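Local coordinates for protein dihydrodipicolinate synthase (Bacillus anthracis, PDB 1XKY) that probably catalyses the condensation of pyruvate with aspartate semialdehyde, the step that directs carbon into the diaminopimelate and lysine pathway, at residues Ala17-Thr22 / Gly212-Ala217; Leu70-Val75 / Thr104-Asp109; Ser259-Lys264 / Gly275-Pro280. All blocks are in the same frame, centred on the assembly; numbering follows the deposited sequence.

Contact 1: residues Ala17-Thr22 / Gly212-Ala217; sequences ATAMVT and GIVSVA
Ala17 and Thr18 pair with Val214 and Ser215 as parallel neighbours, the short strand axes approaching to 4.4 Å with 23° between their directions. Ser215 N donates to Ala17 O over 2.8 Å, and Ser215 O in turn receives Ala19 N over 2.9 Å with an N-H...O angle of 162°. A weak bond joins Ala17 N to Ile213 O. On one face of the sheet the methyl of Ala17 meets Val214 CG2 at 4.0 Å. Here chi1 of -177° places Val214 CG1 opposite the backbone N, leaving CG2 as the branch turned to Ala17. Ala19 is the centre of an inverse gamma turn, and its CB lies 4.4 Å from Val216 CG2. Thr18 and Ser215 carry the other face and look to polar partners: Thr18 OG1 to Thr47 and Ser218, Ser215 OG to Asp199 and to the Ser218 N that it caps. Pairing the first strand with the last closes the TIM barrel; strand 49-52 continues the sheet beyond 16-19 and strand 193-196 beyond 212-215, while helix 218-234 covers the Thr18 and Ser215 face through His219 and Met225.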
loop_
_atom_site.group_PDB
_atom_site.type_symbol
_atom_site.label_atom_id
_atom_site.label_comp_id
_atom_site.label_asym_id
_atom_site.label_seq_id
_atom_site.Cartn_x
_atom_site.Cartn_y
_atom_site.Cartn_z
ATOM N N ALA A 17 -15.509 -3.265 25.590
ATOM C CA ALA A 17 -16.606 -3.864 24.838
ATOM C C ALA A 17 -16.059 -5.082 24.111
ATOM O O ALA A 17 -14.902 -5.095 23.688
ATOM C CB ALA A 17 -17.215 -2.867 23.859
ATOM N N THR A 18 -16.868 -6.128 24.004
ATOM C CA THR A 18 -16.426 -7.347 23.371
ATOM C C THR A 18 -17.262 -7.623 22.140
ATOM O O THR A 18 -18.505 -7.610 22.200
ATOM C CB THR A 18 -16.457 -8.547 24.343
ATOM O OG1 THR A 18 -15.525 -8.309 25.403
ATOM C CG2 THR A 18 -16.088 -9.839 23.631
ATOM N N ALA A 19 -16.549 -7.832 21.028
ATOM C CA ALA A 19 -17.119 -8.232 19.747
ATOM C C ALA A 19 -17.372 -9.728 19.775
ATOM O O ALA A 19 -16.540 -10.526 19.340
ATOM C CB ALA A 19 -16.168 -7.875 18.604
ATOM N N MET A 20 -18.541 -10.098 20.280
ATOM C CA MET A 20 -18.821 -11.480 20.640
ATOM C C MET A 20 -19.012 -12.390 19.435
ATOM O O MET A 20 -19.738 -12.057 18.504
ATOM C CB MET A 20 -20.073 -11.545 21.514
ATOM C CG MET A 20 -20.222 -12.837 22.250
ATOM S SD MET A 20 -21.740 -12.891 23.205
ATOM C CE MET A 20 -22.974 -12.902 21.917
ATOM N N VAL A 21 -18.374 -13.556 19.481
ATOM C CA VAL A 21 -18.636 -14.619 18.521
ATOM C C VAL A 21 -20.070 -15.140 18.658
ATOM O O VAL A 21 -20.711 -14.996 19.703
ATOM C CB VAL A 21 -17.616 -15.806 18.651
ATOM C CG1 VAL A 21 -16.200 -15.311 18.431
ATOM C CG2 VAL A 21 -17.744 -16.522 20.011
ATOM N N THR A 22 -20.577 -15.733 17.585
ATOM C CA THR A 22 -21.896 -16.364 17.605
ATOM C C THR A 22 -21.719 -17.887 17.663
ATOM O O THR A 22 -21.313 -18.505 16.666
ATOM C CB THR A 22 -22.726 -15.973 16.369
ATOM O OG1 THR A 22 -22.840 -14.546 16.293
ATOM C CG2 THR A 22 -24.126 -16.580 16.450
ATOM N N GLY A 212 -11.398 3.336 25.394
ATOM C CA GLY A 212 -11.167 1.914 25.555
ATOM C C GLY A 212 -11.031 1.153 24.252
ATOM O O GLY A 212 -10.540 1.683 23.250
ATOM N N ILE A 213 -11.443 -0.109 24.294
ATOM C CA ILE A 213 -11.240 -1.067 23.214
ATOM C C ILE A 213 -12.535 -1.813 22.965
ATOM O O ILE A 213 -13.221 -2.192 23.898
ATOM C CB ILE A 213 -10.110 -2.088 23.558
ATOM C CG1 ILE A 213 -10.017 -3.191 22.493
ATOM C CG2 ILE A 213 -10.352 -2.710 24.923
ATOM C CD1 ILE A 213 -9.416 -2.794 21.182
ATOM N N VAL A 214 -12.855 -2.005 21.697
ATOM C CA VAL A 214 -13.766 -3.047 21.277
ATOM C C VAL A 214 -12.997 -4.292 20.816
ATOM O O VAL A 214 -12.326 -4.264 19.809
ATOM C CB VAL A 214 -14.743 -2.536 20.206
ATOM C CG1 VAL A 214 -15.758 -3.601 19.811
ATOM C CG2 VAL A 214 -15.415 -1.258 20.666
ATOM N N SER A 215 -13.086 -5.357 21.610
ATOM C CA SER A 215 -12.040 -6.368 21.707
ATOM C C SER A 215 -12.474 -7.704 21.116
ATOM O O SER A 215 -13.625 -8.069 21.181
ATOM C CB SER A 215 -11.599 -6.571 23.163
ATOM O OG SER A 215 -10.620 -7.562 23.302
ATOM N N VAL A 216 -11.510 -8.419 20.562
ATOM C CA VAL A 216 -11.638 -9.833 20.299
ATOM C C VAL A 216 -10.899 -10.696 21.329
ATOM O O VAL A 216 -11.411 -11.698 21.778
ATOM C CB VAL A 216 -11.177 -10.157 18.864
ATOM C CG1 VAL A 216 -11.038 -11.624 18.644
ATOM C CG2 VAL A 216 -12.127 -9.539 17.861
ATOM N N ALA A 217 -9.698 -10.273 21.687
ATOM C CA ALA A 217 -8.854 -10.982 22.669
ATOM C C ALA A 217 -9.482 -11.147 24.050
ATOM O O ALA A 217 -9.141 -12.074 24.784
ATOM C CB ALA A 217 -7.508 -10.286 22.803
#

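Contact 2: residues Leu70-Val75 / Thr104-Asp109; sequences LYRHVV and TEVGVD
Val106 turns its two methyls to different residues of the helix that carries Tyr71 and Arg72. Its CG2 reaches Tyr71 CB at 3.8 Å, whereas CG1 comes obliquely to the guanidinium, 3.7 Å from Arg72 NH2. The Arg72 and Val106 side chains cross at about a right angle; the arginine leaves the helix with CG opposite the backbone N (chi1 -177°) and bends at chi3, which brings NE, CZ and NH2 all within van der Waals range of that one methyl. Across this contact the guanidinium meets a methyl of Val106, and no hydrogen bond spans the two segments. Tyr71 meets the loop mainly through CB; chi1 of -56° leads its end away, and the side chain touches Leu99 and Ala103 of helix 93-105 and Ala86 of strand 84-87. In the TIM barrel the contact joins helix 64-78 to the turn from helix 93-105 into strand 110-114; strand 84-87 lies between the two helices in the chain. Val106 is the first residue to leave helical angles, and Gly107 follows with phi of 90°, where the backbone calls for glycine; its N still bonds Thr104 O over 3.2 Å. The exit chain runs past Val75, whose CG1 lies 3.6 Å from Val106 O and whose CG2 lies 3.7 Å from Gly107 O. The same CG2 meets Val108 CG1 at 3.8 Å, and that valine methyl also lies 3.9 Å from Tyr71 CB, so one methyl touches both helix residues. Val75 and Val108 go on to touch Val84 and Ala86 of strand 84-87, respectively.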
loop_
_atom_site.group_PDB
_atom_site.type_symbol
_atom_site.label_atom_id
_atom_site.label_comp_id
_atom_site.label_asym_id
_atom_site.label_seq_id
_atom_site.Cartn_x
_atom_site.Cartn_y
_atom_site.Cartn_z
ATOM N N LEU A 70 -30.976 -13.733 17.770
ATOM C CA LEU A 70 -29.733 -13.615 18.520
ATOM C C LEU A 70 -29.715 -12.372 19.406
ATOM O O LEU A 70 -29.321 -12.456 20.577
ATOM C CB LEU A 70 -28.524 -13.608 17.566
ATOM C CG LEU A 70 -27.134 -13.590 18.215
ATOM C CD1 LEU A 70 -26.907 -14.835 19.058
ATOM C CD2 LEU A 70 -26.045 -13.453 17.145
ATOM N N TYR A 71 -30.128 -11.225 18.855
ATOM C CA TYR A 71 -30.212 -9.990 19.644
ATOM C C TYR A 71 -31.141 -10.198 20.840
ATOM O O TYR A 71 -30.805 -9.843 21.976
ATOM C CB TYR A 71 -30.761 -8.800 18.837
ATOM C CG TYR A 71 -30.036 -8.431 17.559
ATOM C CD1 TYR A 71 -28.669 -8.681 17.380
ATOM C CD2 TYR A 71 -30.724 -7.793 16.529
ATOM C CE1 TYR A 71 -28.027 -8.334 16.185
ATOM C CE2 TYR A 71 -30.091 -7.433 15.345
ATOM C CZ TYR A 71 -28.748 -7.703 15.173
ATOM O OH TYR A 71 -28.142 -7.343 13.978
ATOM N N ARG A 72 -32.316 -10.763 20.559
ATOM C CA ARG A 72 -33.348 -10.953 21.573
ATOM C C ARG A 72 -32.851 -11.849 22.708
ATOM O O ARG A 72 -33.059 -11.542 23.876
ATOM C CB ARG A 72 -34.609 -11.538 20.932
ATOM C CG ARG A 72 -35.766 -11.715 21.880
ATOM C CD ARG A 72 -36.880 -12.539 21.252
ATOM N NE ARG A 72 -37.611 -11.789 20.230
ATOM C CZ ARG A 72 -37.566 -12.011 18.917
ATOM N NH1 ARG A 72 -36.819 -12.988 18.399
ATOM N NH2 ARG A 72 -38.290 -11.246 18.105
ATOM N N HIS A 73 -32.183 -12.940 22.360
ATOM C CA HIS A 73 -31.656 -13.850 23.369
ATOM C C HIS A 73 -30.573 -13.201 24.232
ATOM O O HIS A 73 -30.564 -13.350 25.457
ATOM C CB HIS A 73 -31.088 -15.101 22.716
ATOM C CG HIS A 73 -30.549 -16.088 23.702
ATOM N ND1 HIS A 73 -31.368 -16.849 24.504
ATOM C CD2 HIS A 73 -29.279 -16.419 24.036
ATOM C CE1 HIS A 73 -30.627 -17.625 25.275
ATOM N NE2 HIS A 73 -29.355 -17.381 25.014
ATOM N N VAL A 74 -29.661 -12.478 23.588
ATOM C CA VAL A 74 -28.579 -11.823 24.299
ATOM C C VAL A 74 -29.127 -10.729 25.224
ATOM O O VAL A 74 -28.665 -10.586 26.355
ATOM C CB VAL A 74 -27.509 -11.257 23.323
ATOM C CG1 VAL A 74 -26.454 -10.471 24.077
ATOM C CG2 VAL A 74 -26.867 -12.395 22.513
ATOM N N VAL A 75 -30.117 -9.976 24.759
ATOM C CA VAL A 75 -30.794 -9.002 25.615
ATOM C C VAL A 75 -31.374 -9.686 26.864
ATOM O O VAL A 75 -31.227 -9.185 27.981
ATOM C CB VAL A 75 -31.907 -8.239 24.824
ATOM C CG1 VAL A 75 -32.910 -7.554 25.763
ATOM C CG2 VAL A 75 -31.276 -7.230 23.875
ATOM N N THR A 104 -34.103 -2.479 17.661
ATOM C CA THR A 104 -34.672 -1.560 18.646
ATOM C C THR A 104 -35.892 -2.199 19.326
ATOM O O THR A 104 -36.058 -2.099 20.547
ATOM C CB THR A 104 -35.079 -0.215 17.994
ATOM O OG1 THR A 104 -33.920 0.428 17.459
ATOM C CG2 THR A 104 -35.749 0.720 18.999
ATOM N N GLU A 105 -36.721 -2.869 18.525
ATOM C CA GLU A 105 -37.930 -3.529 19.010
ATOM C C GLU A 105 -37.684 -4.661 20.009
ATOM O O GLU A 105 -38.536 -4.917 20.859
ATOM C CB GLU A 105 -38.733 -4.086 17.835
ATOM C CG GLU A 105 -39.419 -3.044 16.978
ATOM C CD GLU A 105 -39.937 -3.627 15.662
ATOM O OE1 GLU A 105 -39.788 -4.851 15.442
ATOM O OE2 GLU A 105 -40.498 -2.862 14.850
ATOM N N VAL A 106 -36.548 -5.350 19.907
ATOM C CA VAL A 106 -36.228 -6.424 20.863
ATOM C C VAL A 106 -35.363 -5.980 22.043
ATOM O O VAL A 106 -34.888 -6.822 22.805
ATOM C CB VAL A 106 -35.599 -7.677 20.177
ATOM C CG1 VAL A 106 -36.497 -8.175 19.062
ATOM C CG2 VAL A 106 -34.181 -7.400 19.669
ATOM N N GLY A 107 -35.149 -4.674 22.189
ATOM C CA GLY A 107 -34.602 -4.115 23.424
ATOM C C GLY A 107 -33.096 -3.986 23.558
ATOM O O GLY A 107 -32.580 -3.893 24.680
ATOM N N VAL A 108 -32.374 -3.962 22.438
ATOM C CA VAL A 108 -30.931 -3.703 22.504
ATOM C C VAL A 108 -30.724 -2.258 22.987
ATOM O O VAL A 108 -31.647 -1.441 22.961
ATOM C CB VAL A 108 -30.202 -3.937 21.150
ATOM C CG1 VAL A 108 -30.440 -5.353 20.644
ATOM C CG2 VAL A 108 -30.607 -2.894 20.094
ATOM N N ASP A 109 -29.517 -1.946 23.440
ATOM C CA ASP A 109 -29.236 -0.640 24.033
ATOM C C ASP A 109 -28.624 0.361 23.055
ATOM O O ASP A 109 -28.651 1.569 23.299
ATOM C CB ASP A 109 -28.325 -0.829 25.241
ATOM C CG ASP A 109 -28.951 -1.723 26.289
ATOM O OD1 ASP A 109 -28.499 -2.877 26.439
ATOM O OD2 ASP A 109 -29.932 -1.280 26.933
#

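Contact 3: residues Ser259-Lys264 / Gly275-Pro280; sequences SPTPVK and GSVRLP
Lys264 NZ donates to Ser276 O over 2.8 Å, approaching 20° out of the carbonyl plane with a C=O...N angle of 158°. Extended beyond CG, the lysine lays its methylenes alongside the loop: CD passes Gly275 O at 3.8 Å and Val277 CG1 at 4.0 Å. Val277 faces the helix start, its side chain crossing that of Thr261 at about a right angle. Thr261 OG1 touches both valine methyls, CG1 at 3.4 Å and CG2 at 3.6 Å, an apolar approach to a hydroxyl whose polar partners, Pro258 O and Leu282 O, are held by weak bonds. Near the first turn a water lies 2.9 Å from Lys264 O and 2.8 Å from Gly275 O, bridging the two backbones, although its protons must be shared among more acceptors than these.

In the next shell, the ammonium of Lys264 forms a salt bridge with Glu58 and a further hydrogen bond with Thr22 O, so three oxygens grip a buried charge. Glu58 also accepts from Arg278 N, tying the loop just past Val277 to the same carboxylate. Pro260, preceded by a cis peptide bond, stands at the N-cap of the helix, and its O receives Lys264 N over 3.0 Å, which sets the first turn. Farther along, Leu279 and Pro280 pack on Thr93 and Asn91 of a neighbouring subunit. The contact thus fastens helix 261-269, which follows the eight-stranded barrel, to the loop leading into helix 286-297, with strand 16-19 reached through the segment ending at Thr22.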
loop_
_atom_site.group_PDB
_atom_site.type_symbol
_atom_site.label_atom_id
_atom_site.label_comp_id
_atom_site.label_asym_id
_atom_site.label_seq_id
_atom_site.Cartn_x
_atom_site.Cartn_y
_atom_site.Cartn_z
ATOM N N SER A 259 -10.431 -14.484 11.093
ATOM C CA SER A 259 -11.294 -14.353 12.261
ATOM C C SER A 259 -12.765 -14.440 11.872
ATOM O O SER A 259 -13.195 -13.830 10.892
ATOM C CB SER A 259 -11.018 -13.034 12.985
ATOM O OG SER A 259 -11.738 -12.960 14.203
ATOM N N PRO A 260 -13.533 -15.201 12.645
ATOM C CA PRO A 260 -13.273 -15.349 14.080
ATOM C C PRO A 260 -12.775 -16.748 14.423
ATOM O O PRO A 260 -12.852 -17.165 15.580
ATOM C CB PRO A 260 -14.649 -15.114 14.705
ATOM C CG PRO A 260 -15.610 -15.548 13.657
ATOM C CD PRO A 260 -14.974 -15.197 12.340
ATOM N N THR A 261 -12.269 -17.463 13.424
ATOM C CA THR A 261 -12.149 -18.913 13.503
ATOM C C THR A 261 -11.133 -19.328 14.562
ATOM O O THR A 261 -11.336 -20.305 15.282
ATOM C CB THR A 261 -11.756 -19.499 12.134
ATOM O OG1 THR A 261 -12.788 -19.222 11.178
ATOM C CG2 THR A 261 -11.732 -21.019 12.192
ATOM N N PRO A 262 -10.039 -18.578 14.650
ATOM C CA PRO A 262 -9.060 -18.770 15.727
ATOM C C PRO A 262 -9.591 -18.534 17.153
ATOM O O PRO A 262 -9.323 -19.345 18.045
ATOM C CB PRO A 262 -7.941 -17.777 15.364
ATOM C CG PRO A 262 -8.076 -17.589 13.892
ATOM C CD PRO A 262 -9.555 -17.609 13.652
ATOM N N VAL A 263 -10.350 -17.461 17.368
ATOM C CA VAL A 263 -10.878 -17.175 18.707
ATOM C C VAL A 263 -11.927 -18.204 19.150
ATOM O O VAL A 263 -11.920 -18.630 20.310
ATOM C CB VAL A 263 -11.368 -15.693 18.867
ATOM C CG1 VAL A 263 -12.654 -15.427 18.120
ATOM C CG2 VAL A 263 -11.517 -15.345 20.355
ATOM N N LYS A 264 -12.785 -18.641 18.224
ATOM C CA LYS A 264 -13.704 -19.753 18.492
ATOM C C LYS A 264 -12.974 -21.029 18.896
ATOM O O LYS A 264 -13.394 -21.718 19.814
ATOM C CB LYS A 264 -14.588 -20.060 17.278
ATOM C CG LYS A 264 -15.690 -19.062 17.050
ATOM C CD LYS A 264 -16.773 -19.638 16.151
ATOM C CE LYS A 264 -18.063 -18.879 16.297
ATOM N NZ LYS A 264 -19.102 -19.350 15.340
ATOM N N GLY A 275 -18.544 -23.987 18.907
ATOM C CA GLY A 275 -18.721 -24.577 17.582
ATOM C C GLY A 275 -17.783 -24.034 16.523
ATOM O O GLY A 275 -16.763 -23.407 16.832
ATOM N N SER A 276 -18.160 -24.262 15.270
ATOM C CA SER A 276 -17.345 -23.900 14.128
ATOM C C SER A 276 -17.858 -22.626 13.445
ATOM O O SER A 276 -18.513 -21.803 14.083
ATOM C CB SER A 276 -17.306 -25.067 13.153
ATOM O OG SER A 276 -16.204 -24.933 12.291
ATOM N N VAL A 277 -17.549 -22.485 12.154
ATOM C CA VAL A 277 -17.856 -21.293 11.374
ATOM C C VAL A 277 -18.607 -21.664 10.109
ATOM O O VAL A 277 -18.625 -22.828 9.702
ATOM C CB VAL A 277 -16.577 -20.500 10.980
ATOM C CG1 VAL A 277 -15.993 -19.785 12.194
ATOM C CG2 VAL A 277 -15.537 -21.417 10.294
ATOM N N ARG A 278 -19.233 -20.664 9.492
ATOM C CA ARG A 278 -19.989 -20.887 8.258
ATOM C C ARG A 278 -19.188 -20.446 7.052
ATOM O O ARG A 278 -18.507 -19.427 7.100
ATOM C CB ARG A 278 -21.308 -20.126 8.293
ATOM C CG ARG A 278 -22.247 -20.604 9.367
ATOM C CD ARG A 278 -23.565 -19.904 9.274
ATOM N NE ARG A 278 -24.483 -20.301 10.334
ATOM C CZ ARG A 278 -25.681 -19.753 10.520
ATOM N NH1 ARG A 278 -26.100 -18.778 9.726
ATOM N NH2 ARG A 278 -26.467 -20.172 11.506
ATOM N N LEU A 279 -19.289 -21.219 5.975
ATOM C CA LEU A 279 -18.670 -20.879 4.697
ATOM C C LEU A 279 -19.060 -19.457 4.256
ATOM O O LEU A 279 -20.216 -19.062 4.409
ATOM C CB LEU A 279 -19.065 -21.910 3.629
ATOM C CG LEU A 279 -18.335 -23.262 3.648
ATOM C CD1 LEU A 279 -19.072 -24.297 2.806
ATOM C CD2 LEU A 279 -16.902 -23.105 3.151
ATOM N N PRO A 280 -18.106 -18.695 3.683
ATOM C CA PRO A 280 -16.777 -19.097 3.178
ATOM C C PRO A 280 -15.638 -19.267 4.201
ATOM O O PRO A 280 -14.490 -19.506 3.794
ATOM C CB PRO A 280 -16.426 -17.971 2.195
ATOM C CG PRO A 280 -17.096 -16.764 2.744
ATOM C CD PRO A 280 -18.350 -17.254 3.491
HETATM O O HOH W 1 -15.655 -23.441 19.413
#

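In the fold
Contact 1 is the innermost of the three, its centre about 4 Å from the centre of the chain, with every touching residue buried; the centres of contacts 2 and 3 lie about 16 and 15 Å from that point, and both are partly buried. Their chemistry follows: backbone bonds between parallel strands in contact 1, apolar side chains against a helix exit in contact 2, and a lysine charge with a bridging water in contact 3. Contact 1 links the other two through residues 17-22: Thr22 OG1 packs 3.5 Å from Leu70 CD2, and Val21 CG1 lies 3.6 Å from Val263 CG1. Contacts 2 and 3 do not touch, their nearest atoms being about 9 Å apart.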